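Local coordinates for armadillo repeat protein arm00016 (Synthetic construct, PDB 4D4E) that is a computationally designed armadillo repeat scaffold, probably meant to recognise extended peptides in a modular way, at residues Lys187-Ala192 and Pro225-Leu230. Numbering follows the deposited sequence.
Sequences KLLDDA and PALEKL
In the armadillo solenoid, Leu189, in the loop that follows helix 182-187, packs against Ala226, Leu227 and Leu230 of segment 225-230, the first two lying on helix 223-229. The CB of Leu189 points toward that segment, and with CG anti to the carbonyl carbon (chi1 -60°) the two methyls divide between different partners. CD1 lies on the methyl CB of Ala226 at 3.5 Å and also reaches the branch point of Leu227, with CD1 4.1 Å from CG. With only a methyl at Ala226, the CA atoms of Leu189 and Ala226 come to 6.2 Å. The other methyl of Leu189, CD2, meets CD1 of Leu230, the two side chains crossing at about a right angle. The contact thus joins the loop after helix 182-187 to helix 223-229, side by side in the right-handed superhelix of short helices that defines the armadillo fold. Leu189 and Leu230 also share Val201 of helix 194-208, while Leu230 reaches on to Val238 and Ala242 of helix 236-248. Its CD2 additionally lies 3.5 Å from the carbonyl O of Leu189. With an alanine in place of Leu230 the whole branch beyond CB is gone, which would probably leave a gap beside Leu189 CD2 and Val201 and remove the contacts with Val238 and Ala242. Polar links border this apolar patch. A water lies within hydrogen-bonding distance of Ala226 O (2.7 Å) and Leu189 O (3.2 Å), two backbone carbonyls that have no direct contact with each other. On the solvent-exposed side, Lys229 NZ forms a salt bridge with Asp190 OD1 at 3.3 Å; a turn at the last torsion of the lysine (chi4 -83°) swings NZ toward the carboxylate, nearer OD1 than OD2.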
loop_
_atom_site.group_PDB
_atom_site.type_symbol
_atom_site.label_atom_id
_atom_site.label_comp_id
_atom_site.label_asym_id
_atom_site.label_seq_id
_atom_site.Cartn_x
_atom_site.Cartn_y
_atom_site.Cartn_z
ATOM N N LYS A 187 -14.099 -10.259 7.275
ATOM C CA LYS A 187 -15.159 -9.837 6.354
ATOM C C LYS A 187 -14.714 -9.896 4.844
ATOM O O LYS A 187 -15.401 -10.458 4.008
ATOM C CB LYS A 187 -15.559 -8.431 6.838
ATOM C CG LYS A 187 -16.773 -7.746 6.245
ATOM C CD LYS A 187 -16.413 -7.104 4.920
ATOM C CE LYS A 187 -16.937 -5.678 4.791
ATOM N NZ LYS A 187 -18.299 -5.648 4.213
ATOM N N LEU A 188 -13.516 -9.389 4.545
ATOM C CA LEU A 188 -12.931 -9.394 3.213
ATOM C C LEU A 188 -12.676 -10.800 2.663
ATOM O O LEU A 188 -12.429 -10.947 1.467
ATOM C CB LEU A 188 -11.607 -8.620 3.222
ATOM C CG LEU A 188 -11.673 -7.119 2.925
ATOM C CD1 LEU A 188 -13.096 -6.589 2.866
ATOM C CD2 LEU A 188 -10.800 -6.306 3.888
ATOM N N LEU A 189 -12.668 -11.828 3.565
ATOM C CA LEU A 189 -12.615 -13.274 3.134
ATOM C C LEU A 189 -13.921 -13.642 2.399
ATOM O O LEU A 189 -14.022 -14.707 1.735
ATOM C CB LEU A 189 -12.416 -14.256 4.303
ATOM C CG LEU A 189 -11.139 -14.100 5.147
ATOM C CD1 LEU A 189 -11.112 -15.058 6.339
ATOM C CD2 LEU A 189 -9.944 -14.277 4.259
ATOM N N ASP A 190 -14.933 -12.807 2.514
ATOM C CA ASP A 190 -16.180 -13.066 1.729
ATOM C C ASP A 190 -16.387 -12.045 0.621
ATOM O O ASP A 190 -17.469 -11.947 0.056
ATOM C CB ASP A 190 -17.385 -13.056 2.630
ATOM C CG ASP A 190 -18.576 -13.873 2.056
ATOM O OD1 ASP A 190 -18.452 -14.647 1.057
ATOM O OD2 ASP A 190 -19.665 -13.740 2.657
ATOM N N ASP A 191 -15.359 -11.255 0.317
ATOM C CA ASP A 191 -15.536 -10.216 -0.693
ATOM C C ASP A 191 -15.888 -10.856 -2.067
ATOM O O ASP A 191 -15.425 -11.966 -2.365
ATOM C CB ASP A 191 -14.228 -9.439 -0.871
ATOM C CG ASP A 191 -14.453 -8.089 -1.520
ATOM O OD1 ASP A 191 -15.010 -7.205 -0.789
ATOM O OD2 ASP A 191 -14.075 -7.915 -2.732
ATOM N N ALA A 192 -16.634 -10.111 -2.896
ATOM C CA ALA A 192 -16.886 -10.422 -4.295
ATOM C C ALA A 192 -15.590 -10.578 -5.112
ATOM O O ALA A 192 -15.508 -11.416 -5.989
ATOM C CB ALA A 192 -17.768 -9.357 -4.899
ATOM N N PRO A 225 -14.241 -20.152 10.291
ATOM C CA PRO A 225 -15.305 -20.560 9.386
ATOM C C PRO A 225 -15.210 -19.883 8.046
ATOM O O PRO A 225 -15.695 -20.439 7.056
ATOM C CB PRO A 225 -16.584 -20.033 10.074
ATOM C CG PRO A 225 -16.217 -19.917 11.507
ATOM C CD PRO A 225 -14.787 -19.483 11.504
ATOM N N ALA A 226 -14.599 -18.684 8.028
ATOM C CA ALA A 226 -14.512 -17.867 6.842
ATOM C C ALA A 226 -13.444 -18.452 5.961
ATOM O O ALA A 226 -13.614 -18.510 4.742
ATOM C CB ALA A 226 -14.249 -16.423 7.223
ATOM N N LEU A 227 -12.404 -19.019 6.585
ATOM C CA LEU A 227 -11.376 -19.723 5.829
ATOM C C LEU A 227 -11.883 -21.061 5.309
ATOM O O LEU A 227 -11.594 -21.410 4.171
ATOM C CB LEU A 227 -10.099 -19.914 6.616
ATOM C CG LEU A 227 -9.204 -18.658 6.808
ATOM C CD1 LEU A 227 -8.162 -18.958 7.872
ATOM C CD2 LEU A 227 -8.546 -18.158 5.523
ATOM N N GLU A 228 -12.596 -21.809 6.147
ATOM C CA GLU A 228 -13.221 -23.052 5.726
ATOM C C GLU A 228 -14.209 -22.894 4.555
ATOM O O GLU A 228 -14.171 -23.680 3.616
ATOM C CB GLU A 228 -13.883 -23.722 6.891
ATOM C CG GLU A 228 -12.892 -24.456 7.753
ATOM C CD GLU A 228 -13.574 -25.446 8.660
ATOM O OE1 GLU A 228 -14.856 -25.553 8.627
ATOM O OE2 GLU A 228 -12.816 -26.115 9.388
ATOM N N LYS A 229 -15.059 -21.868 4.589
ATOM C CA LYS A 229 -15.924 -21.520 3.412
ATOM C C LYS A 229 -15.159 -21.421 2.064
ATOM O O LYS A 229 -15.634 -21.927 1.054
ATOM C CB LYS A 229 -16.709 -20.258 3.690
ATOM C CG LYS A 229 -17.681 -19.820 2.593
ATOM C CD LYS A 229 -18.919 -19.172 3.233
ATOM C CE LYS A 229 -20.067 -18.931 2.256
ATOM N NZ LYS A 229 -19.797 -17.654 1.556
ATOM N N LEU A 230 -13.961 -20.816 2.080
ATOM C CA LEU A 230 -13.116 -20.633 0.894
ATOM C C LEU A 230 -12.564 -21.925 0.386
ATOM O O LEU A 230 -12.065 -21.988 -0.747
ATOM C CB LEU A 230 -11.954 -19.687 1.203
ATOM C CG LEU A 230 -12.373 -18.250 1.459
ATOM C CD1 LEU A 230 -11.193 -17.443 1.978
ATOM C CD2 LEU A 230 -12.894 -17.635 0.177
HETATM O O HOH W 1 -15.503 -16.954 3.556
#